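Local coordinates for protein alpha,alpha-trehalose-phosphate synthase (UDP-forming) (Burkholderia multivorans, PDB 5UOF) that belongs to glycosyltransferase family 20 and is built on the GT-B fold, with two Rossmann-like domains, at residues 107-116 with 177-185; 276-287 with 366-375. All blocks are in the same frame, centred on the assembly; numbering follows the deposited sequence. Where two conformers were deposited one is given.

Contact 1: 107-116 with 177-185; sequences FDRQEYAGYL and PPHDELVKF. With EDO (1,2-ethanediol), chain I.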
loop_
_atom_site.group_PDB
_atom_site.type_symbol
_atom_site.label_atom_id
_atom_site.label_comp_id
_atom_site.label_asym_id
_atom_site.label_seq_id
_atom_site.Cartn_x
_atom_site.Cartn_y
_atom_site.Cartn_z
ATOM N N PHE A 107 2.891 -2.441 -14.851
ATOM C CA PHE A 107 1.864 -3.148 -15.604
ATOM C C PHE A 107 2.024 -2.977 -17.116
ATOM O O PHE A 107 2.258 -1.876 -17.620
ATOM C CB PHE A 107 0.471 -2.683 -15.191
ATOM C CG PHE A 107 -0.611 -3.312 -16.023
ATOM C CD1 PHE A 107 -0.985 -4.634 -15.805
ATOM C CD2 PHE A 107 -1.235 -2.597 -17.029
ATOM C CE1 PHE A 107 -1.976 -5.240 -16.590
ATOM C CE2 PHE A 107 -2.217 -3.188 -17.815
ATOM C CZ PHE A 107 -2.596 -4.511 -17.587
ATOM N N ASP A 108 1.857 -4.074 -17.847
ATOM C CA ASP A 108 1.926 -4.043 -19.304
ATOM C C ASP A 108 0.849 -4.958 -19.869
ATOM O O ASP A 108 0.789 -6.137 -19.516
ATOM C CB ASP A 108 3.310 -4.466 -19.805
ATOM C CG ASP A 108 3.385 -4.529 -21.318
ATOM O OD1 ASP A 108 3.584 -3.482 -21.973
ATOM O OD2 ASP A 108 3.216 -5.627 -21.853
ATOM N N ARG A 109 0.009 -4.417 -20.754
ATOM C CA ARG A 109 -1.119 -5.196 -21.264
ATOM C C ARG A 109 -0.658 -6.481 -21.932
ATOM O O ARG A 109 -1.283 -7.532 -21.759
ATOM C CB ARG A 109 -1.946 -4.366 -22.248
ATOM C CG ARG A 109 -2.837 -3.341 -21.566
ATOM C CD ARG A 109 -3.713 -2.569 -22.582
ATOM N NE ARG A 109 -4.465 -1.546 -21.861
ATOM C CZ ARG A 109 -5.284 -0.674 -22.428
ATOM N NH1 ARG A 109 -5.451 -0.686 -23.738
ATOM N NH2 ARG A 109 -5.916 0.222 -21.675
ATOM N N GLN A 110 0.412 -6.417 -22.728
ATOM C CA GLN A 110 0.805 -7.617 -23.457
ATOM C C GLN A 110 1.359 -8.671 -22.510
ATOM O O GLN A 110 1.133 -9.869 -22.720
ATOM C CB GLN A 110 1.818 -7.281 -24.551
ATOM C CG GLN A 110 1.320 -6.272 -25.573
ATOM C CD GLN A 110 -0.122 -6.510 -25.989
ATOM O OE1 GLN A 110 -0.500 -7.621 -26.370
ATOM N NE2 GLN A 110 -0.939 -5.459 -25.914
ATOM N N GLU A 111 2.066 -8.249 -21.459
ATOM C CA GLU A 111 2.520 -9.209 -20.453
ATOM C C GLU A 111 1.341 -9.865 -19.750
ATOM O O GLU A 111 1.354 -11.073 -19.493
ATOM C CB GLU A 111 3.438 -8.528 -19.432
ATOM C CG GLU A 111 4.784 -8.135 -20.003
ATOM C CD GLU A 111 5.716 -7.550 -18.956
ATOM O OE1 GLU A 111 6.930 -7.440 -19.232
ATOM O OE2 GLU A 111 5.238 -7.219 -17.858
ATOM N N TYR A 112 0.302 -9.085 -19.440
ATOM C CA TYR A 112 -0.874 -9.660 -18.801
ATOM C C TYR A 112 -1.555 -10.667 -19.719
ATOM O O TYR A 112 -1.944 -11.755 -19.272
ATOM C CB TYR A 112 -1.846 -8.548 -18.378
ATOM C CG TYR A 112 -3.087 -9.080 -17.697
ATOM C CD1 TYR A 112 -2.984 -9.903 -16.572
ATOM C CD2 TYR A 112 -4.353 -8.773 -18.169
ATOM C CE1 TYR A 112 -4.113 -10.409 -15.956
ATOM C CE2 TYR A 112 -5.496 -9.277 -17.551
ATOM C CZ TYR A 112 -5.362 -10.093 -16.447
ATOM O OH TYR A 112 -6.487 -10.580 -15.832
ATOM N N ALA A 113 -1.701 -10.330 -21.005
ATOM C CA ALA A 113 -2.238 -11.301 -21.955
ATOM C C ALA A 113 -1.387 -12.564 -21.979
ATOM O O ALA A 113 -1.918 -13.678 -22.086
ATOM C CB ALA A 113 -2.325 -10.697 -23.358
ATOM N N GLY A 114 -0.064 -12.409 -21.879
ATOM C CA GLY A 114 0.814 -13.573 -21.891
ATOM C C GLY A 114 0.639 -14.453 -20.667
ATOM O O GLY A 114 0.727 -15.680 -20.753
ATOM N N TYR A 115 0.426 -13.831 -19.509
ATOM C CA TYR A 115 0.122 -14.546 -18.269
ATOM C C TYR A 115 -1.132 -15.396 -18.407
ATOM O O TYR A 115 -1.133 -16.595 -18.080
ATOM C CB TYR A 115 -0.041 -13.494 -17.177
ATOM C CG TYR A 115 -0.503 -13.912 -15.815
ATOM C CD1 TYR A 115 0.289 -14.699 -15.000
ATOM C CD2 TYR A 115 -1.688 -13.415 -15.293
ATOM C CE1 TYR A 115 -0.119 -15.031 -13.715
ATOM C CE2 TYR A 115 -2.095 -13.726 -14.013
ATOM C CZ TYR A 115 -1.304 -14.539 -13.227
ATOM O OH TYR A 115 -1.693 -14.848 -11.940
ATOM N N LEU A 116 -2.211 -14.797 -18.920
ATOM C CA LEU A 116 -3.412 -15.576 -19.197
ATOM C C LEU A 116 -3.126 -16.691 -20.197
ATOM O O LEU A 116 -3.583 -17.829 -20.018
ATOM C CB LEU A 116 -4.525 -14.667 -19.716
ATOM C CG LEU A 116 -4.919 -13.505 -18.796
ATOM C CD1 LEU A 116 -6.186 -12.825 -19.316
ATOM C CD2 LEU A 116 -5.064 -13.946 -17.341
ATOM N N PRO A 177 -4.038 -3.197 -12.443
ATOM C CA PRO A 177 -5.186 -2.722 -13.246
ATOM C C PRO A 177 -6.237 -3.802 -13.477
ATOM O O PRO A 177 -7.439 -3.508 -13.379
ATOM C CB PRO A 177 -4.529 -2.243 -14.554
ATOM C CG PRO A 177 -3.160 -1.736 -14.079
ATOM C CD PRO A 177 -2.748 -2.760 -13.010
ATOM N N PRO A 178 -5.866 -5.085 -13.752
ATOM C CA PRO A 178 -6.927 -6.102 -13.914
ATOM C C PRO A 178 -7.390 -6.773 -12.615
ATOM O O PRO A 178 -7.783 -7.946 -12.619
ATOM C CB PRO A 178 -6.282 -7.119 -14.865
ATOM C CG PRO A 178 -4.826 -7.072 -14.496
ATOM C CD PRO A 178 -4.556 -5.603 -14.208
ATOM N N HIS A 179 -7.431 -6.014 -11.516
ATOM C CA HIS A 179 -7.770 -6.591 -10.212
ATOM C C HIS A 179 -9.138 -7.267 -10.222
ATOM O O HIS A 179 -9.307 -8.336 -9.628
ATOM C CB HIS A 179 -7.723 -5.506 -9.132
ATOM C CG HIS A 179 -8.566 -4.306 -9.435
ATOM N ND1 HIS A 179 -9.891 -4.207 -9.063
ATOM C CD2 HIS A 179 -8.261 -3.144 -10.056
ATOM C CE1 HIS A 179 -10.367 -3.037 -9.453
ATOM N NE2 HIS A 179 -9.395 -2.369 -10.050
ATOM N N ASP A 180 -10.132 -6.656 -10.874
ATOM C CA ASP A 180 -11.460 -7.267 -10.902
ATOM C C ASP A 180 -11.426 -8.634 -11.576
ATOM O O ASP A 180 -12.049 -9.588 -11.094
ATOM C CB ASP A 180 -12.466 -6.359 -11.611
ATOM C CG ASP A 180 -13.846 -7.003 -11.730
ATOM O OD1 ASP A 180 -14.577 -7.039 -10.716
ATOM O OD2 ASP A 180 -14.198 -7.491 -12.832
ATOM N N GLU A 181 -10.696 -8.754 -12.686
ATOM C CA GLU A 181 -10.620 -10.039 -13.377
ATOM C C GLU A 181 -9.842 -11.066 -12.559
ATOM O O GLU A 181 -10.182 -12.258 -12.565
ATOM C CB GLU A 181 -9.987 -9.847 -14.751
ATOM C CG GLU A 181 -10.032 -11.089 -15.629
ATOM C CD GLU A 181 -9.665 -10.799 -17.069
ATOM O OE1 GLU A 181 -10.383 -11.276 -17.976
ATOM O OE2 GLU A 181 -8.660 -10.100 -17.295
ATOM N N LEU A 182 -8.787 -10.630 -11.860
ATOM C CA LEU A 182 -8.047 -11.555 -11.005
ATOM C C LEU A 182 -8.942 -12.122 -9.917
ATOM O O LEU A 182 -8.877 -13.320 -9.608
ATOM C CB LEU A 182 -6.839 -10.866 -10.384
ATOM C CG LEU A 182 -5.753 -10.442 -11.374
ATOM C CD1 LEU A 182 -4.657 -9.731 -10.650
ATOM C CD2 LEU A 182 -5.198 -11.642 -12.116
ATOM N N VAL A 183 -9.777 -11.274 -9.312
ATOM C CA VAL A 183 -10.656 -11.761 -8.256
ATOM C C VAL A 183 -11.711 -12.704 -8.833
ATOM O O VAL A 183 -12.055 -13.719 -8.213
ATOM C CB VAL A 183 -11.269 -10.575 -7.488
ATOM C CG1 VAL A 183 -12.417 -11.039 -6.621
ATOM C CG2 VAL A 183 -10.191 -9.886 -6.630
ATOM N N LYS A 184 -12.209 -12.415 -10.043
ATOM C CA LYS A 184 -13.069 -13.382 -10.726
ATOM C C LYS A 184 -12.367 -14.730 -10.894
ATOM O O LYS A 184 -12.967 -15.785 -10.651
ATOM C CB LYS A 184 -13.514 -12.843 -12.086
ATOM C CG LYS A 184 -14.428 -13.815 -12.844
ATOM C CD LYS A 184 -14.835 -13.270 -14.221
ATOM C CE LYS A 184 -13.630 -13.137 -15.133
ATOM N NZ LYS A 184 -13.999 -12.710 -16.513
ATOM N N PHE A 185 -11.097 -14.717 -11.314
ATOM C CA PHE A 185 -10.334 -15.961 -11.424
ATOM C C PHE A 185 -10.283 -16.699 -10.094
ATOM O O PHE A 185 -10.430 -17.932 -10.043
ATOM C CB PHE A 185 -8.912 -15.671 -11.893
ATOM C CG PHE A 185 -8.823 -15.125 -13.288
ATOM C CD1 PHE A 185 -9.841 -15.330 -14.207
ATOM C CD2 PHE A 185 -7.692 -14.429 -13.685
ATOM C CE1 PHE A 185 -9.741 -14.831 -15.495
ATOM C CE2 PHE A 185 -7.588 -13.923 -14.970
ATOM C CZ PHE A 185 -8.610 -14.126 -15.875
HETATM C C1 EDO I . -6.578 -18.109 -17.947
HETATM O O1 EDO I . -6.260 -17.860 -19.314
HETATM C C2 EDO I . -7.989 -17.629 -17.659
HETATM O O2 EDO I . -8.951 -18.510 -18.251
#

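Contact 2: 276-287 with 366-375; sequences YSKGLVERFQAF and YVTPLRDGMN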
loop_
_atom_site.group_PDB
_atom_site.type_symbol
_atom_site.label_atom_id
_atom_site.label_comp_id
_atom_site.label_asym_id
_atom_site.label_seq_id
_atom_site.Cartn_x
_atom_site.Cartn_y
_atom_site.Cartn_z
ATOM N N TYR A 276 12.967 -6.963 -2.891
ATOM C CA TYR A 276 12.653 -5.681 -2.277
ATOM C C TYR A 276 11.662 -5.776 -1.127
ATOM O O TYR A 276 11.410 -4.761 -0.472
ATOM C CB TYR A 276 12.143 -4.698 -3.331
ATOM C CG TYR A 276 13.286 -4.089 -4.104
ATOM C CD1 TYR A 276 14.264 -3.346 -3.444
ATOM C CD2 TYR A 276 13.416 -4.281 -5.471
ATOM C CE1 TYR A 276 15.328 -2.793 -4.126
ATOM C CE2 TYR A 276 14.488 -3.724 -6.172
ATOM C CZ TYR A 276 15.439 -2.982 -5.486
ATOM O OH TYR A 276 16.509 -2.425 -6.150
ATOM N N SER A 277 11.120 -6.954 -0.833
ATOM C CA SER A 277 10.282 -7.086 0.349
ATOM C C SER A 277 11.086 -7.315 1.623
ATOM O O SER A 277 10.505 -7.284 2.709
ATOM C CB SER A 277 9.289 -8.240 0.176
ATOM O OG SER A 277 9.942 -9.491 0.321
ATOM N N LYS A 278 12.395 -7.538 1.522
ATOM C CA LYS A 278 13.155 -8.006 2.674
ATOM C C LYS A 278 13.675 -6.885 3.562
ATOM O O LYS A 278 13.969 -7.137 4.739
ATOM C CB LYS A 278 14.325 -8.874 2.205
ATOM C CG LYS A 278 13.884 -10.114 1.426
ATOM C CD LYS A 278 12.929 -10.932 2.259
ATOM C CE LYS A 278 12.649 -12.275 1.604
ATOM N NZ LYS A 278 11.715 -13.038 2.463
ATOM N N GLY A 279 13.780 -5.661 3.052
ATOM C CA GLY A 279 14.287 -4.566 3.874
ATOM C C GLY A 279 15.693 -4.803 4.385
ATOM O O GLY A 279 15.983 -4.545 5.565
ATOM N N LEU A 280 16.579 -5.308 3.526
ATOM C CA LEU A 280 17.893 -5.706 4.019
ATOM C C LEU A 280 18.777 -4.496 4.314
ATOM O O LEU A 280 19.663 -4.580 5.169
ATOM C CB LEU A 280 18.547 -6.658 3.024
ATOM C CG LEU A 280 17.845 -8.017 3.081
ATOM C CD1 LEU A 280 18.187 -8.894 1.874
ATOM C CD2 LEU A 280 18.219 -8.722 4.386
ATOM N N VAL A 281 18.563 -3.367 3.635
ATOM C CA VAL A 281 19.280 -2.156 4.029
ATOM C C VAL A 281 18.908 -1.778 5.452
ATOM O O VAL A 281 19.774 -1.476 6.285
ATOM C CB VAL A 281 18.986 -0.999 3.062
ATOM C CG1 VAL A 281 19.492 0.319 3.658
ATOM C CG2 VAL A 281 19.634 -1.268 1.712
ATOM N N GLU A 282 17.603 -1.767 5.734
ATOM C CA GLU A 282 17.124 -1.467 7.079
ATOM C C GLU A 282 17.685 -2.460 8.080
ATOM O O GLU A 282 18.066 -2.085 9.191
ATOM C CB GLU A 282 15.595 -1.489 7.114
ATOM C CG GLU A 282 14.924 -0.342 6.363
ATOM C CD GLU A 282 14.746 -0.607 4.877
ATOM O OE1 GLU A 282 14.055 0.195 4.216
ATOM O OE2 GLU A 282 15.287 -1.607 4.363
ATOM N N ARG A 283 17.732 -3.736 7.696
ATOM C CA ARG A 283 18.298 -4.773 8.554
ATOM C C ARG A 283 19.714 -4.404 8.997
ATOM O O ARG A 283 20.040 -4.421 10.196
ATOM C CB ARG A 283 18.285 -6.098 7.772
ATOM C CG ARG A 283 18.426 -7.371 8.599
ATOM C CD ARG A 283 17.077 -7.866 9.095
ATOM N NE ARG A 283 16.131 -8.079 7.994
ATOM C CZ ARG A 283 15.978 -9.221 7.334
ATOM N NH1 ARG A 283 16.719 -10.280 7.637
ATOM N NH2 ARG A 283 15.089 -9.299 6.343
ATOM N N PHE A 284 20.567 -4.063 8.034
ATOM C CA PHE A 284 21.948 -3.724 8.340
ATOM C C PHE A 284 22.023 -2.436 9.145
ATOM O O PHE A 284 22.818 -2.334 10.083
ATOM C CB PHE A 284 22.771 -3.554 7.065
ATOM C CG PHE A 284 23.085 -4.841 6.335
ATOM C CD1 PHE A 284 22.487 -6.041 6.690
ATOM C CD2 PHE A 284 24.008 -4.828 5.304
ATOM C CE1 PHE A 284 22.796 -7.214 5.994
ATOM C CE2 PHE A 284 24.318 -5.997 4.603
ATOM C CZ PHE A 284 23.712 -7.185 4.963
ATOM N N GLN A 285 21.229 -1.433 8.767
ATOM C CA GLN A 285 21.357 -0.128 9.409
ATOM C C GLN A 285 20.903 -0.172 10.861
ATOM O O GLN A 285 21.409 0.590 11.691
ATOM C CB GLN A 285 20.563 0.930 8.633
ATOM C CG GLN A 285 21.190 1.257 7.278
ATOM C CD GLN A 285 20.484 2.392 6.560
ATOM O OE1 GLN A 285 19.433 2.853 6.994
ATOM N NE2 GLN A 285 21.065 2.845 5.448
ATOM N N ALA A 286 19.928 -1.018 11.180
ATOM C CA ALA A 286 19.526 -1.132 12.577
ATOM C C ALA A 286 20.607 -1.802 13.411
ATOM O O ALA A 286 20.778 -1.459 14.583
ATOM C CB ALA A 286 18.210 -1.894 12.687
ATOM N N PHE A 287 21.339 -2.761 12.833
ATOM C CA PHE A 287 22.475 -3.343 13.542
ATOM C C PHE A 287 23.555 -2.293 13.769
ATOM O O PHE A 287 24.148 -2.216 14.853
ATOM C CB PHE A 287 23.019 -4.530 12.741
ATOM C CG PHE A 287 24.130 -5.277 13.427
ATOM C CD1 PHE A 287 23.885 -6.014 14.572
ATOM C CD2 PHE A 287 25.421 -5.256 12.910
ATOM C CE1 PHE A 287 24.921 -6.710 15.205
ATOM C CE2 PHE A 287 26.448 -5.958 13.529
ATOM C CZ PHE A 287 26.201 -6.672 14.679
ATOM N N TYR A 366 17.281 -12.819 13.326
ATOM C CA TYR A 366 16.957 -11.445 12.943
ATOM C C TYR A 366 16.176 -11.522 11.635
ATOM O O TYR A 366 16.757 -11.607 10.549
ATOM C CB TYR A 366 18.249 -10.667 12.816
ATOM C CG TYR A 366 18.169 -9.175 12.592
ATOM C CD1 TYR A 366 17.028 -8.449 12.870
ATOM C CD2 TYR A 366 19.291 -8.498 12.132
ATOM C CE1 TYR A 366 17.007 -7.052 12.666
ATOM C CE2 TYR A 366 19.287 -7.135 11.938
ATOM C CZ TYR A 366 18.149 -6.417 12.194
ATOM O OH TYR A 366 18.172 -5.063 11.965
ATOM N N VAL A 367 14.846 -11.529 11.754
ATOM C CA VAL A 367 13.961 -11.846 10.632
ATOM C C VAL A 367 12.916 -10.746 10.484
ATOM O O VAL A 367 11.783 -10.876 10.961
ATOM C CB VAL A 367 13.297 -13.220 10.851
ATOM C CG1 VAL A 367 12.520 -13.651 9.616
ATOM C CG2 VAL A 367 14.342 -14.263 11.227
ATOM N N THR A 368 13.268 -9.655 9.821
ATOM C CA THR A 368 12.413 -8.466 9.824
ATOM C C THR A 368 12.138 -7.961 8.409
ATOM O O THR A 368 12.397 -6.795 8.088
ATOM C CB THR A 368 13.035 -7.380 10.701
ATOM O OG1 THR A 368 14.320 -7.013 10.185
ATOM C CG2 THR A 368 13.201 -7.880 12.159
ATOM N N PRO A 369 11.548 -8.801 7.548
ATOM C CA PRO A 369 11.177 -8.332 6.207
ATOM C C PRO A 369 10.132 -7.236 6.280
ATOM O O PRO A 369 9.335 -7.180 7.217
ATOM C CB PRO A 369 10.592 -9.584 5.535
ATOM C CG PRO A 369 10.053 -10.406 6.700
ATOM C CD PRO A 369 11.096 -10.184 7.792
ATOM N N LEU A 370 10.119 -6.382 5.249
ATOM C CA LEU A 370 9.101 -5.334 5.179
ATOM C C LEU A 370 7.713 -5.919 4.978
ATOM O O LEU A 370 6.723 -5.325 5.417
ATOM C CB LEU A 370 9.415 -4.359 4.045
ATOM C CG LEU A 370 10.819 -3.769 4.115
ATOM C CD1 LEU A 370 11.018 -2.750 2.988
ATOM C CD2 LEU A 370 11.081 -3.151 5.498
ATOM N N ARG A 371 7.628 -7.077 4.319
ATOM C CA ARG A 371 6.361 -7.741 4.054
ATOM C C ARG A 371 6.662 -9.175 3.637
ATOM O O ARG A 371 7.551 -9.406 2.810
ATOM C CB ARG A 371 5.590 -6.979 2.966
ATOM C CG ARG A 371 4.234 -7.552 2.594
ATOM C CD ARG A 371 3.294 -7.641 3.779
ATOM N NE ARG A 371 2.817 -6.333 4.226
ATOM C CZ ARG A 371 1.683 -6.158 4.900
ATOM N NH1 ARG A 371 0.913 -7.204 5.177
ATOM N NH2 ARG A 371 1.304 -4.936 5.263
ATOM N N ASP A 372 5.930 -10.134 4.216
ATOM C CA ASP A 372 6.175 -11.548 3.936
ATOM C C ASP A 372 4.893 -12.328 4.191
ATOM O O ASP A 372 4.255 -12.156 5.235
ATOM C CB ASP A 372 7.320 -12.063 4.823
ATOM C CG ASP A 372 7.937 -13.365 4.316
ATOM O OD1 ASP A 372 7.186 -14.286 3.915
ATOM O OD2 ASP A 372 9.182 -13.476 4.355
ATOM N N GLY A 373 4.505 -13.173 3.238
ATOM C CA GLY A 373 3.297 -13.963 3.428
ATOM C C GLY A 373 3.329 -14.800 4.694
ATOM O O GLY A 373 2.290 -15.027 5.325
ATOM N N MET A 374 4.508 -15.298 5.063
ATOM C CA MET A 374 4.625 -16.132 6.253
ATOM C C MET A 374 6.004 -15.944 6.869
ATOM O O MET A 374 6.126 -15.329 7.931
ATOM C CB MET A 374 4.346 -17.608 5.903
ATOM C CG MET A 374 4.495 -18.588 7.080
ATOM S SD MET A 374 3.501 -18.115 8.518
ATOM C CE MET A 374 1.843 -18.046 7.822
ATOM N N ASN A 375 7.032 -16.436 6.167
ATOM C CA ASN A 375 8.449 -16.471 6.527
ATOM C C ASN A 375 8.758 -17.732 7.319
ATOM O O ASN A 375 8.591 -17.781 8.545
ATOM C CB ASN A 375 8.924 -15.237 7.300
ATOM C CG ASN A 375 10.426 -15.131 7.293
ATOM O OD1 ASN A 375 11.103 -15.949 7.909
ATOM N ND2 ASN A 375 10.960 -14.168 6.553
HETATM O O HOH W 1 9.259 -11.495 1.786
HETATM O O HOH W 2 14.613 -5.554 7.652
#

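Contact 1: 107-116 with 177-185
Y112 and E181 meet between two helices of the N-terminal Rossmann-like domain of the GT-B fold. Helix segments 109-116 and 179-185 run almost parallel, at 8°, with axes 13.3 Å apart. That is too wide for backbones to pack directly, so large side chains span the gap. E181 can be followed outward along the hydroxyl of Y112. With CG anti to its own N (chi1 -172°), the chain heads for the tyrosine: CB lies 3.7 Å from Y112 OH, CG passes about as near, and CD comes to 3.4 Å from the same Y112 OH. At the tip, E181 OE2 accepts the hydroxyl proton, with Y112 OH 2.7 Å from it. The oxygen sits at the edge of the tyrosine ring, in its plane, whereas the hydroxyl reaches it from above the carboxylate plane, 37° out.

The ring so anchored is sandwiched. P178 lays CG over the centre of one face, 3.6 Å from the Y112 centroid in a CH-pi contact, and L116 CG covers the rim of the opposite face. P178 is also the N-cap residue of its helix, so the chain enters helix 179-186 directly against this aromatic surface. In the loop leading into helix 109-127, F107 presents a face to P177, whose CG approaches F107 CG to 3.6 Å, while P178 CD touches CE1 of the same phenylalanine. F89 from helix 89-98 meets F107, Y112 and Y115, closing the group from a third helix. Nearby, R109 makes salt bridges to D415 and D421 of the second subunit. At the far end L116 CD2 rests 3.5 Å from F185 CE2, and the backbone L116 O accepts a hydrogen bond from O1 of a 1,2-ethanediol molecule at 2.8 Å.

Contact 2: 276-287 with 366-375
S277 and K278 bring the loop before helix 280-293 against the chain leaving strand 364-367, with the CA atoms of K278 and P369 4.1 Å apart. S277 O receives two weak hydrogen bonds, from L370 N at 2.7 Å and from R371 N, and P369 CA-H points almost straight at K278 O. G279 has no side chain, which leaves room for L370 CG 3.6 Å from G279 CA; its positive phi also suits glycine.

R283 is the chief side chain. The bend at chi2 (87°) lays its CD over the centre of the Y366 ring, 3.5 Å from the centroid, and a second at chi3 (56°) turns NE and the guanidinium off toward T368. Y366 OH donates to R283 O at 2.7 Å, in the carbonyl plane on a lone pair. The guanidinium is held between T368 N over one face and L280 CD2 over the other. Its NH2 bonds to K278 O at 2.9 Å and forms a salt bridge with D272, and water 2 takes the NE proton at the edge. These contacts should fix its rotation.

K278 NZ reaches D372 OD2 at 3.2 Å in a salt bridge; N375 ND2 donates to the same oxygen, and D372 OD1 accepts from M374 N in an Asx turn. Water 1 joins S277 OG, also hydrogen-bonded to D275, to K278 NZ and R371 O. Both loops follow the C-terminal ends of adjacent parallel strands, 266-271 and 364-367, the loop-bearing edge of the GT-B fold's C-terminal Rossmann-like domain.

Overall arrangement
The two contacts follow one another along the chain, contact 1 closing before contact 2 opens, and each belongs to a different half of the GT-B fold. Contact 1 joins helices 109-127 and 179-186 beside the ten-stranded mixed sheet; contact 2 joins helix 280-293 to the end of strand 364-367 in the six-stranded parallel sheet. Their centres are 29 Å apart and their nearest atoms about 14 Å, so they do not touch. Across the dimer, contact 2 of one copy is linked indirectly to contact 1 of the other: helix 416-428 packs on contact 2 in its own chain, and the 414-421 region of that chain meets the partner's contact 1. The dimer thus sets one copy's N-terminal domain against its partner's C-terminal domain.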